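Local coordinates for protein lactococcal phage P2 ORF15 (Lactococcus phage p2, PDB 2WZP) that probably serves as the distal tail (Dit) protein, a ring-forming component of the phage baseplate at the tip of the tail, at residues F225-P233 / Q263-D271; I114-L122 / V131-D139. One frame throughout, in Å; residues are numbered along the deposited sequence.

Contact 1 of 2, residues F225-P233 / Q263-D271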
loop_
_atom_site.group_PDB
_atom_site.type_symbol
_atom_site.label_atom_id
_atom_site.label_comp_id
_atom_site.label_asym_id
_atom_site.label_seq_id
_atom_site.Cartn_x
_atom_site.Cartn_y
_atom_site.Cartn_z
ATOM N N PHE M 225 -26.444 15.679 -34.765
ATOM C CA PHE M 225 -25.077 16.172 -34.699
ATOM C C PHE M 225 -24.902 17.143 -35.826
ATOM O O PHE M 225 -24.356 18.233 -35.645
ATOM C CB PHE M 225 -24.076 15.019 -34.846
ATOM C CG PHE M 225 -23.728 14.344 -33.546
ATOM C CD1 PHE M 225 -22.911 14.976 -32.610
ATOM C CD2 PHE M 225 -24.191 13.066 -33.262
ATOM C CE1 PHE M 225 -22.619 14.374 -31.392
ATOM C CE2 PHE M 225 -23.868 12.451 -32.057
ATOM C CZ PHE M 225 -23.102 13.117 -31.123
ATOM N N SER M 226 -25.387 16.733 -36.998
ATOM C CA SER M 226 -25.283 17.442 -38.265
ATOM C C SER M 226 -26.069 16.672 -39.317
ATOM O O SER M 226 -26.607 15.587 -39.069
ATOM C CB SER M 226 -23.809 17.494 -38.698
ATOM O OG SER M 226 -23.216 16.211 -38.795
ATOM N N PHE M 227 -26.091 17.215 -40.509
ATOM C CA PHE M 227 -26.739 16.549 -41.616
ATOM C C PHE M 227 -25.943 16.837 -42.863
ATOM O O PHE M 227 -25.119 17.762 -42.916
ATOM C CB PHE M 227 -28.233 16.961 -41.761
ATOM C CG PHE M 227 -28.443 18.441 -41.957
ATOM C CD1 PHE M 227 -28.591 19.291 -40.861
ATOM C CD2 PHE M 227 -28.416 19.000 -43.224
ATOM C CE1 PHE M 227 -28.738 20.661 -41.039
ATOM C CE2 PHE M 227 -28.555 20.369 -43.400
ATOM C CZ PHE M 227 -28.745 21.187 -42.311
ATOM N N MET M 228 -26.240 16.056 -43.871
ATOM C CA MET M 228 -25.678 16.149 -45.192
ATOM C C MET M 228 -26.839 15.976 -46.195
ATOM O O MET M 228 -27.769 15.196 -45.956
ATOM C CB MET M 228 -24.635 15.069 -45.326
ATOM C CG MET M 228 -23.898 15.133 -46.580
ATOM S SD MET M 228 -24.430 13.753 -47.553
ATOM C CE MET M 228 -23.363 13.965 -48.902
ATOM N N GLY M 229 -26.813 16.742 -47.271
ATOM C CA GLY M 229 -27.882 16.673 -48.258
ATOM C C GLY M 229 -27.499 17.043 -49.664
ATOM O O GLY M 229 -26.503 17.747 -49.882
ATOM N N ILE M 230 -28.302 16.537 -50.619
ATOM C CA ILE M 230 -28.233 16.785 -52.067
ATOM C C ILE M 230 -29.512 17.507 -52.383
ATOM O O ILE M 230 -30.583 16.949 -52.176
ATOM C CB ILE M 230 -28.049 15.495 -52.907
ATOM C CG1 ILE M 230 -26.719 14.808 -52.523
ATOM C CG2 ILE M 230 -28.147 15.779 -54.419
ATOM C CD1 ILE M 230 -25.692 14.631 -53.608
ATOM N N LEU M 231 -29.389 18.779 -52.791
ATOM C CA LEU M 231 -30.487 19.684 -53.093
ATOM C C LEU M 231 -30.631 19.821 -54.594
ATOM O O LEU M 231 -29.637 20.031 -55.286
ATOM C CB LEU M 231 -30.246 21.076 -52.452
ATOM C CG LEU M 231 -29.685 21.160 -50.997
ATOM C CD1 LEU M 231 -29.470 22.604 -50.584
ATOM C CD2 LEU M 231 -30.602 20.515 -49.997
ATOM N N TYR M 232 -31.877 19.682 -55.111
ATOM C CA TYR M 232 -32.174 19.839 -56.540
ATOM C C TYR M 232 -32.980 21.135 -56.776
ATOM O O TYR M 232 -34.205 21.152 -56.569
ATOM C CB TYR M 232 -32.865 18.587 -57.136
ATOM C CG TYR M 232 -32.013 17.329 -57.090
ATOM C CD1 TYR M 232 -31.091 17.050 -58.095
ATOM C CD2 TYR M 232 -32.125 16.424 -56.038
ATOM C CE1 TYR M 232 -30.320 15.889 -58.070
ATOM C CE2 TYR M 232 -31.356 15.261 -55.997
ATOM C CZ TYR M 232 -30.473 14.987 -57.032
ATOM O OH TYR M 232 -29.693 13.859 -57.002
ATOM N N PRO M 233 -32.298 22.238 -57.193
ATOM C CA PRO M 233 -33.029 23.508 -57.441
ATOM C C PRO M 233 -34.106 23.413 -58.523
ATOM O O PRO M 233 -34.031 22.564 -59.414
ATOM C CB PRO M 233 -31.929 24.517 -57.791
ATOM C CG PRO M 233 -30.611 23.844 -57.434
ATOM C CD PRO M 233 -30.847 22.371 -57.471
ATOM N N GLN M 263 -27.078 24.962 -61.283
ATOM C CA GLN M 263 -26.323 23.799 -60.840
ATOM C C GLN M 263 -27.225 22.595 -60.957
ATOM O O GLN M 263 -28.432 22.714 -60.699
ATOM C CB GLN M 263 -25.889 23.979 -59.371
ATOM C CG GLN M 263 -24.991 25.195 -59.098
ATOM C CD GLN M 263 -23.682 25.220 -59.850
ATOM O OE1 GLN M 263 -22.863 24.307 -59.753
ATOM N NE2 GLN M 263 -23.418 26.318 -60.548
ATOM N N ASP M 264 -26.670 21.431 -61.346
ATOM C CA ASP M 264 -27.483 20.209 -61.463
ATOM C C ASP M 264 -28.075 19.812 -60.091
ATOM O O ASP M 264 -29.228 19.381 -60.003
ATOM C CB ASP M 264 -26.645 19.057 -62.041
ATOM C CG ASP M 264 -26.092 19.285 -63.441
ATOM O OD1 ASP M 264 -26.664 20.123 -64.186
ATOM O OD2 ASP M 264 -25.115 18.603 -63.805
ATOM N N TYR M 265 -27.263 19.972 -59.037
ATOM C CA TYR M 265 -27.579 19.753 -57.641
ATOM C C TYR M 265 -26.525 20.430 -56.790
ATOM O O TYR M 265 -25.437 20.735 -57.295
ATOM C CB TYR M 265 -27.682 18.270 -57.289
ATOM C CG TYR M 265 -26.425 17.460 -57.496
ATOM C CD1 TYR M 265 -26.195 16.788 -58.698
ATOM C CD2 TYR M 265 -25.532 17.242 -56.446
ATOM C CE1 TYR M 265 -25.064 15.993 -58.876
ATOM C CE2 TYR M 265 -24.397 16.451 -56.613
ATOM C CZ TYR M 265 -24.161 15.837 -57.833
ATOM O OH TYR M 265 -23.053 15.042 -57.992
ATOM N N ILE M 266 -26.856 20.676 -55.513
ATOM C CA ILE M 266 -25.977 21.289 -54.527
ATOM C C ILE M 266 -25.780 20.296 -53.395
ATOM O O ILE M 266 -26.754 19.747 -52.891
ATOM C CB ILE M 266 -26.619 22.593 -53.984
ATOM C CG1 ILE M 266 -26.827 23.639 -55.118
ATOM C CG2 ILE M 266 -25.810 23.169 -52.786
ATOM C CD1 ILE M 266 -27.829 24.793 -54.755
ATOM N N LEU M 267 -24.542 20.093 -52.959
ATOM C CA LEU M 267 -24.244 19.214 -51.831
ATOM C C LEU M 267 -23.901 20.060 -50.615
ATOM O O LEU M 267 -23.079 20.971 -50.697
ATOM C CB LEU M 267 -23.121 18.218 -52.177
ATOM C CG LEU M 267 -22.798 17.137 -51.131
ATOM C CD1 LEU M 267 -22.324 15.865 -51.797
ATOM C CD2 LEU M 267 -21.747 17.602 -50.180
ATOM N N ILE M 268 -24.564 19.775 -49.503
ATOM C CA ILE M 268 -24.335 20.459 -48.224
ATOM C C ILE M 268 -23.949 19.461 -47.135
ATOM O O ILE M 268 -24.421 18.330 -47.166
ATOM C CB ILE M 268 -25.457 21.447 -47.782
ATOM C CG1 ILE M 268 -26.799 20.735 -47.551
ATOM C CG2 ILE M 268 -25.612 22.613 -48.788
ATOM C CD1 ILE M 268 -27.887 21.585 -46.888
ATOM N N ASN M 269 -23.063 19.869 -46.199
ATOM C CA ASN M 269 -22.684 19.053 -45.058
ATOM C C ASN M 269 -22.327 19.943 -43.907
ATOM O O ASN M 269 -21.333 20.664 -43.974
ATOM C CB ASN M 269 -21.566 18.071 -45.378
ATOM C CG ASN M 269 -21.414 17.011 -44.325
ATOM O OD1 ASN M 269 -21.867 17.131 -43.153
ATOM N ND2 ASN M 269 -20.733 15.967 -44.710
ATOM N N THR M 270 -23.153 19.914 -42.849
ATOM C CA THR M 270 -22.973 20.774 -41.666
ATOM C C THR M 270 -22.000 20.204 -40.616
ATOM O O THR M 270 -21.795 20.825 -39.567
ATOM C CB THR M 270 -24.309 21.160 -41.065
ATOM O OG1 THR M 270 -24.944 19.995 -40.563
ATOM C CG2 THR M 270 -25.219 21.855 -42.051
ATOM N N ASP M 271 -21.408 19.020 -40.896
ATOM C CA ASP M 271 -20.423 18.377 -40.020
ATOM C C ASP M 271 -19.277 19.369 -39.812
ATOM O O ASP M 271 -18.642 19.743 -40.785
ATOM C CB ASP M 271 -19.909 17.083 -40.686
ATOM C CG ASP M 271 -18.847 16.284 -39.956
ATOM O OD1 ASP M 271 -18.208 16.837 -39.022
ATOM O OD2 ASP M 271 -18.591 15.136 -40.364
HETATM O O HOH W 1 -23.063 15.299 -41.300
HETATM O O HOH W 2 -31.878 20.358 -60.705
#
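F227 and T270 meet near one end of an antiparallel strand pair inside the six-stranded sheet of the Dit C-terminal domain. The threonine lays CG2 over one face of the phenyl ring in a CH-pi contact, 3.9 Å from its centroid, while I268 CD1 comes to the ring edge in its plane, 3.8 Å from F227 CE2. With CG turned between the backbone N and the carbonyl carbon (chi1 58°), the F227 ring is brought back over the neighbouring strand. T270 also grips the F227 backbone twice: its OG1 accepts from F227 N at 3.0 Å, and its own N donates to F227 O. On this face the L231 and I268 side chains cross at about a right angle, meeting through their CD1 atoms. On the other face, M228 CE rests on L267 CD1 at 3.6 Å, and I230 CG2 reaches Y265 CD2. The Y232 and Y265 side chains run side by side with ring planes at 53°; W280 stacks on Y265, and a chain of another protein packs on this face. At the T270 end, N269 OD1 accepts from D271 N in an Asx turn, and a water donates to N269 OD1 and lies 2.7 Å from S226 OG.

Contact 2 of 2, residues I114-L122 / V131-D139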
loop_
_atom_site.group_PDB
_atom_site.type_symbol
_atom_site.label_atom_id
_atom_site.label_comp_id
_atom_site.label_asym_id
_atom_site.label_seq_id
_atom_site.Cartn_x
_atom_site.Cartn_y
_atom_site.Cartn_z
ATOM N N ILE M 114 -5.803 2.400 -38.371
ATOM C CA ILE M 114 -6.368 3.500 -37.580
ATOM C C ILE M 114 -5.624 4.772 -37.963
ATOM O O ILE M 114 -6.250 5.757 -38.365
ATOM C CB ILE M 114 -6.311 3.227 -36.041
ATOM C CG1 ILE M 114 -7.290 2.084 -35.647
ATOM C CG2 ILE M 114 -6.588 4.513 -35.237
ATOM C CD1 ILE M 114 -7.098 1.488 -34.321
ATOM N N LEU M 115 -4.278 4.721 -37.892
ATOM C CA LEU M 115 -3.396 5.845 -38.194
ATOM C C LEU M 115 -3.517 6.399 -39.611
ATOM O O LEU M 115 -3.225 7.568 -39.820
ATOM C CB LEU M 115 -1.934 5.511 -37.830
ATOM C CG LEU M 115 -1.574 5.404 -36.335
ATOM C CD1 LEU M 115 -0.132 5.026 -36.145
ATOM C CD2 LEU M 115 -1.868 6.695 -35.573
ATOM N N SER M 116 -3.963 5.588 -40.571
ATOM C CA SER M 116 -4.085 6.005 -41.973
ATOM C C SER M 116 -5.340 6.872 -42.272
ATOM O O SER M 116 -5.432 7.444 -43.353
ATOM C CB SER M 116 -4.028 4.786 -42.884
ATOM O OG SER M 116 -5.238 4.056 -42.758
ATOM N N LYS M 117 -6.299 6.971 -41.332
ATOM C CA LYS M 117 -7.524 7.738 -41.530
ATOM C C LYS M 117 -7.564 8.927 -40.591
ATOM O O LYS M 117 -6.983 8.868 -39.521
ATOM C CB LYS M 117 -8.755 6.852 -41.274
ATOM C CG LYS M 117 -8.876 5.549 -42.082
ATOM C CD LYS M 117 -8.677 5.642 -43.619
ATOM C CE LYS M 117 -9.818 6.207 -44.412
ATOM N NZ LYS M 117 -10.038 5.407 -45.667
ATOM N N LYS M 118 -8.309 9.991 -40.958
ATOM C CA LYS M 118 -8.512 11.197 -40.141
ATOM C C LYS M 118 -9.189 10.792 -38.813
ATOM O O LYS M 118 -8.923 11.366 -37.763
ATOM C CB LYS M 118 -9.393 12.197 -40.916
ATOM C CG LYS M 118 -9.595 13.536 -40.220
ATOM C CD LYS M 118 -10.544 14.470 -40.955
ATOM C CE LYS M 118 -10.460 15.844 -40.344
ATOM N NZ LYS M 118 -11.391 16.766 -41.008
ATOM N N PHE M 119 -10.056 9.792 -38.888
ATOM C CA PHE M 119 -10.791 9.222 -37.764
ATOM C C PHE M 119 -11.243 7.815 -38.202
ATOM O O PHE M 119 -11.245 7.473 -39.391
ATOM C CB PHE M 119 -12.023 10.104 -37.363
ATOM C CG PHE M 119 -13.145 10.082 -38.375
ATOM C CD1 PHE M 119 -14.224 9.221 -38.220
ATOM C CD2 PHE M 119 -13.077 10.854 -39.536
ATOM C CE1 PHE M 119 -15.231 9.145 -39.198
ATOM C CE2 PHE M 119 -14.086 10.789 -40.498
ATOM C CZ PHE M 119 -15.153 9.930 -40.325
ATOM N N VAL M 120 -11.667 7.045 -37.224
ATOM C CA VAL M 120 -12.133 5.678 -37.319
ATOM C C VAL M 120 -13.504 5.647 -36.577
ATOM O O VAL M 120 -13.807 6.554 -35.772
ATOM C CB VAL M 120 -10.989 4.809 -36.715
ATOM C CG1 VAL M 120 -11.364 4.064 -35.437
ATOM C CG2 VAL M 120 -10.392 3.892 -37.748
ATOM N N THR M 121 -14.357 4.662 -36.905
ATOM C CA THR M 121 -15.693 4.562 -36.299
ATOM C C THR M 121 -15.882 3.273 -35.516
ATOM O O THR M 121 -15.750 2.173 -36.072
ATOM C CB THR M 121 -16.789 4.730 -37.385
ATOM O OG1 THR M 121 -16.689 6.031 -37.946
ATOM C CG2 THR M 121 -18.178 4.557 -36.838
ATOM N N LEU M 122 -16.241 3.414 -34.243
ATOM C CA LEU M 122 -16.570 2.274 -33.400
ATOM C C LEU M 122 -18.083 1.994 -33.505
ATOM O O LEU M 122 -18.906 2.897 -33.346
ATOM C CB LEU M 122 -16.160 2.538 -31.935
ATOM C CG LEU M 122 -16.562 1.493 -30.882
ATOM C CD1 LEU M 122 -15.618 0.289 -30.916
ATOM C CD2 LEU M 122 -16.572 2.124 -29.512
ATOM N N VAL M 131 -25.332 1.532 -32.543
ATOM C CA VAL M 131 -24.846 2.917 -32.589
ATOM C C VAL M 131 -23.354 3.043 -32.938
ATOM O O VAL M 131 -22.635 2.042 -32.974
ATOM C CB VAL M 131 -25.236 3.731 -31.337
ATOM C CG1 VAL M 131 -26.755 3.696 -31.102
ATOM C CG2 VAL M 131 -24.480 3.226 -30.122
ATOM N N TYR M 132 -22.916 4.281 -33.266
ATOM C CA TYR M 132 -21.563 4.541 -33.706
ATOM C C TYR M 132 -20.928 5.700 -32.973
ATOM O O TYR M 132 -21.624 6.582 -32.467
ATOM C CB TYR M 132 -21.567 4.809 -35.215
ATOM C CG TYR M 132 -22.200 3.690 -36.010
ATOM C CD1 TYR M 132 -21.439 2.622 -36.475
ATOM C CD2 TYR M 132 -23.570 3.693 -36.297
ATOM C CE1 TYR M 132 -22.017 1.582 -37.201
ATOM C CE2 TYR M 132 -24.165 2.636 -36.984
ATOM C CZ TYR M 132 -23.381 1.585 -37.443
ATOM O OH TYR M 132 -23.918 0.546 -38.173
ATOM N N ALA M 133 -19.586 5.700 -32.936
ATOM C CA ALA M 133 -18.802 6.777 -32.357
ATOM C C ALA M 133 -17.624 7.029 -33.255
ATOM O O ALA M 133 -16.881 6.095 -33.529
ATOM C CB ALA M 133 -18.319 6.411 -30.947
ATOM N N ASP M 134 -17.463 8.263 -33.759
ATOM C CA ASP M 134 -16.278 8.656 -34.543
ATOM C C ASP M 134 -15.214 8.995 -33.524
ATOM O O ASP M 134 -15.438 9.838 -32.643
ATOM C CB ASP M 134 -16.545 9.866 -35.447
ATOM C CG ASP M 134 -17.547 9.604 -36.534
ATOM O OD1 ASP M 134 -17.790 8.396 -36.850
ATOM O OD2 ASP M 134 -18.062 10.591 -37.110
ATOM N N LEU M 135 -14.085 8.278 -33.609
ATOM C CA LEU M 135 -12.959 8.374 -32.680
ATOM C C LEU M 135 -11.643 8.704 -33.383
ATOM O O LEU M 135 -11.469 8.450 -34.579
ATOM C CB LEU M 135 -12.790 6.996 -32.004
ATOM C CG LEU M 135 -13.982 6.393 -31.265
ATOM C CD1 LEU M 135 -13.648 5.008 -30.774
ATOM C CD2 LEU M 135 -14.410 7.283 -30.074
ATOM N N ALA M 136 -10.693 9.209 -32.615
ATOM C CA ALA M 136 -9.349 9.511 -33.075
ATOM C C ALA M 136 -8.415 8.921 -32.013
ATOM O O ALA M 136 -8.627 9.124 -30.816
ATOM C CB ALA M 136 -9.160 11.008 -33.178
ATOM N N LEU M 137 -7.422 8.138 -32.450
ATOM C CA LEU M 137 -6.441 7.525 -31.586
ATOM C C LEU M 137 -5.753 8.637 -30.761
ATOM O O LEU M 137 -5.382 9.686 -31.311
ATOM C CB LEU M 137 -5.446 6.794 -32.493
ATOM C CG LEU M 137 -4.351 5.874 -31.904
ATOM C CD1 LEU M 137 -3.122 6.612 -31.462
ATOM C CD2 LEU M 137 -4.863 4.798 -31.042
ATOM N N ALA M 138 -5.649 8.421 -29.434
ATOM C CA ALA M 138 -4.997 9.336 -28.496
ATOM C C ALA M 138 -3.656 8.722 -28.079
ATOM O O ALA M 138 -2.653 9.434 -27.974
ATOM C CB ALA M 138 -5.879 9.582 -27.291
ATOM N N ASP M 139 -3.624 7.393 -27.895
ATOM C CA ASP M 139 -2.421 6.646 -27.576
ATOM C C ASP M 139 -2.611 5.155 -27.738
ATOM O O ASP M 139 -3.724 4.646 -27.683
ATOM C CB ASP M 139 -1.853 6.991 -26.172
ATOM C CG ASP M 139 -2.830 6.827 -25.038
ATOM O OD1 ASP M 139 -3.213 7.859 -24.427
ATOM O OD2 ASP M 139 -3.242 5.676 -24.775
#
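Strands 120-122 and 131-139 run antiparallel, 146° between their directions, and form part of a beta hairpin in the sheet of the N-terminal distal tail domain. V120 with L135 and L122 with A133 are hydrogen-bonded pairs; T121 and D134 form the non-hydrogen-bonded pair between them. The T121 and D134 side chains lie alongside each other, pointing the same way, and T121 OG1 donates to D134 OD1 at 2.8 Å. The hydroxyl approaches the carboxylate from its anti side, 32° out of plane. D134 OD1 also bonds Y165 OH and OD2 forms a salt bridge with K320, so several polar partners fix this buried acid. The F119 ring crosses the carboxylate obliquely, its plane 47° from that of D134, with CE1 3.6 Å from D134 OD1. The T121 torsion that sets OG1 beside the backbone N, toward D134, leaves CG2 to meet Y132 CB at 3.8 Å. The opposite face is apolar: L122 CB meets L135 CD1 at 3.7 Å, with Y33 and I35 of strand 32-36 against L122. Farther along, helix 100-115 packs on the hairpin through I114, near L64 of a second subunit, which touches L137. I114 crosses L137 at about a right angle, its CG2 3.7 Å from L137 CB.

Overall arrangement
Contact 2 comes first along the chain and closes before contact 1 opens. The two lie in different domains of the family and different antiparallel sheets: 114-122 / 131-139 in the seven-stranded sheet of the N-terminal domain, 225-233 / 263-271 in the six-stranded sheet of the C-terminal domain. Their centres are 24 Å apart and their nearest atoms about 6 Å, without touching. Strand 312-322 links them through K320, which pairs by backbone with F225 and S226 of contact 1 and reaches contact 2 with its side chain. Both border a second copy of the protein, contact 1 only through F225; contact 1 in addition meets another protein, consistent with a component that joins copies of itself and other baseplate proteins.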